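Local coordinates for protein 378aa long hypothetical citrate synthase (Sulfolobus tokodaii, PDB 1VGM) that belongs to the citrate synthase family of largely helical proteins and forms a two-chain assembly, at residues I66-V76 / E119-T130. Residues are numbered along the deposited sequence; the frame is centred on the assembly and turned at random.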
loop_
_atom_site.group_PDB
_atom_site.type_symbol
_atom_site.label_atom_id
_atom_site.label_comp_id
_atom_site.label_asym_id
_atom_site.label_seq_id
_atom_site.Cartn_x
_atom_site.Cartn_y
_atom_site.Cartn_z
ATOM N N ILE A 66 -1.024 17.681 23.092
ATOM C CA ILE A 66 -1.483 17.329 21.747
ATOM C C ILE A 66 -1.450 18.535 20.815
ATOM O O ILE A 66 -0.893 18.464 19.721
ATOM C CB ILE A 66 -2.934 16.790 21.744
ATOM C CG1 ILE A 66 -3.039 15.546 22.630
ATOM C CG2 ILE A 66 -3.357 16.448 20.306
ATOM C CD1 ILE A 66 -2.269 14.353 22.093
ATOM N N LYS A 67 -2.061 19.637 21.245
ATOM C CA LYS A 67 -2.129 20.842 20.420
ATOM C C LYS A 67 -0.732 21.394 20.112
ATOM O O LYS A 67 -0.472 21.883 19.007
ATOM C CB LYS A 67 -2.981 21.911 21.126
ATOM C CG LYS A 67 -4.422 21.474 21.387
ATOM C CD LYS A 67 -5.239 22.544 22.107
ATOM C CE LYS A 67 -6.729 22.206 22.059
ATOM N NZ LYS A 67 -7.593 23.159 22.825
ATOM N N GLY A 68 0.164 21.298 21.089
ATOM C CA GLY A 68 1.540 21.715 20.884
ATOM C C GLY A 68 2.287 20.921 19.819
ATOM O O GLY A 68 3.026 21.487 19.015
ATOM N N ILE A 69 2.106 19.607 19.806
ATOM C CA ILE A 69 2.722 18.798 18.767
ATOM C C ILE A 69 2.126 19.134 17.403
ATOM O O ILE A 69 2.851 19.336 16.430
ATOM C CB ILE A 69 2.531 17.296 19.046
ATOM C CG1 ILE A 69 3.296 16.909 20.320
ATOM C CG2 ILE A 69 3.018 16.477 17.851
ATOM C CD1 ILE A 69 2.876 15.558 20.916
ATOM N N ILE A 70 0.804 19.194 17.340
ATOM C CA ILE A 70 0.124 19.539 16.102
ATOM C C ILE A 70 0.690 20.829 15.541
ATOM O O ILE A 70 1.112 20.882 14.382
ATOM C CB ILE A 70 -1.404 19.704 16.322
ATOM C CG1 ILE A 70 -2.044 18.329 16.552
ATOM C CG2 ILE A 70 -2.041 20.378 15.117
ATOM C CD1 ILE A 70 -3.447 18.380 17.113
ATOM N N ASN A 71 0.695 21.868 16.370
ATOM C CA ASN A 71 0.929 23.226 15.889
ATOM C C ASN A 71 2.372 23.431 15.444
ATOM O O ASN A 71 2.669 24.368 14.703
ATOM C CB ASN A 71 0.580 24.243 16.980
ATOM C CG ASN A 71 -0.906 24.515 17.064
ATOM O OD1 ASN A 71 -1.591 24.592 16.039
ATOM N ND2 ASN A 71 -1.416 24.663 18.284
ATOM N N GLU A 72 3.264 22.554 15.897
ATOM C CA GLU A 72 4.662 22.642 15.494
ATOM C C GLU A 72 5.010 21.679 14.356
ATOM O O GLU A 72 6.174 21.555 13.992
ATOM C CB GLU A 72 5.585 22.380 16.696
ATOM C CG GLU A 72 5.678 20.921 17.118
ATOM C CD GLU A 72 6.403 20.736 18.448
ATOM O OE1 GLU A 72 6.420 19.604 18.975
ATOM O OE2 GLU A 72 6.958 21.723 18.969
ATOM N N SER A 73 4.011 21.004 13.792
ATOM C CA SER A 73 4.294 19.906 12.872
ATOM C C SER A 73 3.659 20.019 11.480
ATOM O O SER A 73 3.587 19.023 10.758
ATOM C CB SER A 73 3.874 18.581 13.505
ATOM O OG SER A 73 4.554 18.359 14.724
ATOM N N PHE A 74 3.213 21.214 11.094
ATOM C CA PHE A 74 2.500 21.390 9.821
ATOM C C PHE A 74 3.428 21.442 8.606
ATOM O O PHE A 74 3.013 21.152 7.481
ATOM C CB PHE A 74 1.647 22.666 9.857
ATOM C CG PHE A 74 0.358 22.512 10.618
ATOM C CD1 PHE A 74 0.018 23.420 11.618
ATOM C CD2 PHE A 74 -0.528 21.472 10.325
ATOM C CE1 PHE A 74 -1.180 23.293 12.331
ATOM C CE2 PHE A 74 -1.727 21.331 11.030
ATOM C CZ PHE A 74 -2.059 22.248 12.031
ATOM N N GLU A 75 4.682 21.819 8.834
ATOM C CA GLU A 75 5.676 21.882 7.765
ATOM C C GLU A 75 5.819 20.527 7.075
ATOM O O GLU A 75 5.768 19.486 7.728
ATOM C CB GLU A 75 7.033 22.295 8.341
ATOM C CG GLU A 75 7.307 21.699 9.722
ATOM C CD GLU A 75 8.780 21.408 9.968
ATOM O OE1 GLU A 75 9.605 22.336 9.797
ATOM O OE2 GLU A 75 9.109 20.255 10.335
ATOM N N VAL A 76 6.018 20.543 5.762
ATOM C CA VAL A 76 6.432 19.344 5.036
ATOM C C VAL A 76 7.667 19.633 4.184
ATOM O O VAL A 76 7.967 20.790 3.881
ATOM C CB VAL A 76 5.314 18.842 4.092
ATOM C CG1 VAL A 76 4.125 18.345 4.898
ATOM C CG2 VAL A 76 4.898 19.966 3.152
ATOM N N GLU A 119 3.575 10.208 19.527
ATOM C CA GLU A 119 3.888 11.574 19.164
ATOM C C GLU A 119 4.106 11.685 17.649
ATOM O O GLU A 119 3.713 12.678 17.031
ATOM C CB GLU A 119 5.128 12.041 19.929
ATOM C CG GLU A 119 4.921 12.149 21.443
ATOM C CD GLU A 119 4.724 10.794 22.132
ATOM O OE1 GLU A 119 5.365 9.801 21.703
ATOM O OE2 GLU A 119 3.929 10.731 23.106
ATOM N N LEU A 120 4.715 10.664 17.052
ATOM C CA LEU A 120 4.892 10.628 15.600
ATOM C C LEU A 120 3.551 10.558 14.872
ATOM O O LEU A 120 3.373 11.203 13.848
ATOM C CB LEU A 120 5.764 9.428 15.185
ATOM C CG LEU A 120 5.842 9.149 13.676
ATOM C CD1 LEU A 120 6.517 10.324 12.982
ATOM C CD2 LEU A 120 6.612 7.863 13.407
ATOM N N ALA A 121 2.611 9.782 15.408
ATOM C CA ALA A 121 1.239 9.760 14.893
ATOM C C ALA A 121 0.588 11.145 14.832
ATOM O O ALA A 121 -0.064 11.488 13.847
ATOM C CB ALA A 121 0.379 8.819 15.743
ATOM N N VAL A 122 0.760 11.935 15.887
ATOM C CA VAL A 122 0.196 13.280 15.923
ATOM C C VAL A 122 0.825 14.163 14.849
ATOM O O VAL A 122 0.122 14.884 14.141
ATOM C CB VAL A 122 0.397 13.953 17.307
ATOM C CG1 VAL A 122 -0.320 15.300 17.338
ATOM C CG2 VAL A 122 -0.149 13.053 18.407
ATOM N N GLN A 123 2.150 14.095 14.724
ATOM C CA GLN A 123 2.857 14.821 13.669
ATOM C C GLN A 123 2.306 14.458 12.300
ATOM O O GLN A 123 2.094 15.332 11.457
ATOM C CB GLN A 123 4.357 14.510 13.708
ATOM C CG GLN A 123 5.050 14.970 14.981
ATOM C CD GLN A 123 6.528 14.606 15.015
ATOM O OE1 GLN A 123 6.982 13.707 14.298
ATOM N NE2 GLN A 123 7.284 15.297 15.862
ATOM N N ILE A 124 2.069 13.170 12.076
ATOM C CA ILE A 124 1.539 12.722 10.789
ATOM C C ILE A 124 0.143 13.301 10.535
ATOM O O ILE A 124 -0.199 13.672 9.417
ATOM C CB ILE A 124 1.452 11.174 10.721
ATOM C CG1 ILE A 124 2.855 10.567 10.833
ATOM C CG2 ILE A 124 0.766 10.732 9.405
ATOM C CD1 ILE A 124 2.861 9.050 10.794
ATOM N N ILE A 125 -0.657 13.378 11.590
ATOM C CA ILE A 125 -1.983 13.970 11.492
ATOM C C ILE A 125 -1.884 15.450 11.127
ATOM O O ILE A 125 -2.650 15.950 10.308
ATOM C CB ILE A 125 -2.765 13.762 12.819
ATOM C CG1 ILE A 125 -3.218 12.299 12.898
ATOM C CG2 ILE A 125 -3.976 14.686 12.892
ATOM C CD1 ILE A 125 -3.588 11.831 14.288
ATOM N N ALA A 126 -0.917 16.142 11.709
ATOM C CA ALA A 126 -0.625 17.522 11.325
ATOM C C ALA A 126 -0.368 17.646 9.822
ATOM O O ALA A 126 -0.949 18.492 9.147
ATOM C CB ALA A 126 0.583 18.026 12.111
ATOM N N LYS A 127 0.501 16.792 9.299
ATOM C CA LYS A 127 0.958 16.931 7.922
ATOM C C LYS A 127 -0.088 16.469 6.916
ATOM O O LYS A 127 -0.083 16.908 5.771
ATOM C CB LYS A 127 2.257 16.146 7.728
ATOM C CG LYS A 127 3.405 16.687 8.581
ATOM C CD LYS A 127 4.675 15.859 8.444
ATOM C CE LYS A 127 5.675 16.208 9.544
ATOM N NZ LYS A 127 6.009 17.660 9.550
ATOM N N THR A 128 -0.985 15.585 7.345
ATOM C CA THR A 128 -2.113 15.169 6.516
ATOM C C THR A 128 -3.001 16.370 6.172
ATOM O O THR A 128 -3.489 16.496 5.053
ATOM C CB THR A 128 -2.957 14.093 7.248
ATOM O OG1 THR A 128 -2.103 13.020 7.664
ATOM C CG2 THR A 128 -4.033 13.544 6.336
ATOM N N ALA A 129 -3.201 17.259 7.135
ATOM C CA ALA A 129 -3.955 18.490 6.900
ATOM C C ALA A 129 -3.236 19.380 5.889
ATOM O O ALA A 129 -3.853 19.937 4.980
ATOM C CB ALA A 129 -4.142 19.252 8.221
ATOM N N THR A 130 -1.926 19.516 6.050
ATOM C CA THR A 130 -1.146 20.333 5.132
ATOM C C THR A 130 -1.273 19.761 3.721
ATOM O O THR A 130 -1.555 20.483 2.764
ATOM C CB THR A 130 0.337 20.361 5.558
ATOM O OG1 THR A 130 0.434 20.869 6.895
ATOM C CG2 THR A 130 1.163 21.236 4.612
HETATM O O HOH W 1 6.722 17.217 17.977
#
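The ring of Phe74 turns an edge to helix 117-139: Ala126 O lies near the ring plane, 3.2 Å from Phe74 CD2, while Ala129 CB and Thr130 OG1 approach obliquely. One face of the ring carries Ile70 O, 3.8 Å above the plane and over its centre; Pro147 and Ser156 also touch this side chain. The backbone of Phe74 is held as well, since Thr130 OG1 donates to Phe74 O (2.7 Å) in the carbonyl plane, on a lone pair. Beside it, Lys127 runs extended as far as CE and then bends (chi4 -57°), which brings NZ to two carbonyls of the loop. Lys127 NZ hydrogen-bonds to Glu75 O (2.6 Å) nearly end-on and to Ser73 O (3.0 Å) from above that carbonyl's plane. The carboxylate of Glu75 stays beyond salt-bridge distance, and Tyr108 adds a weak hydrogen bond to NZ. Within the mainly helical fold of this citrate synthase-family chain, the contact packs the C-terminal end of helix 60-71 and the loop after it onto helix 117-139, the axes of 66-71 and 119-130 crossing at -51° with a closest approach of 8.5 Å. In the helical part, Val122 points at the other helix; with chi1 at -175°, its CG1 swings away from the backbone N and lies 3.6 Å from both Ile69 CG2 and Ile70 CG1. At the helix end Ser73 OG and Glu72 N both donate to Ile69 O, from opposite faces of its carbonyl plane; Ser73 OG also rests against Gln123 CG, and Ser73 CB packs on Ala126 CB. Near the exposed Glu72, a water accepts from Gln123 NE2 and donates to Glu72 OE1, bridging the two segments.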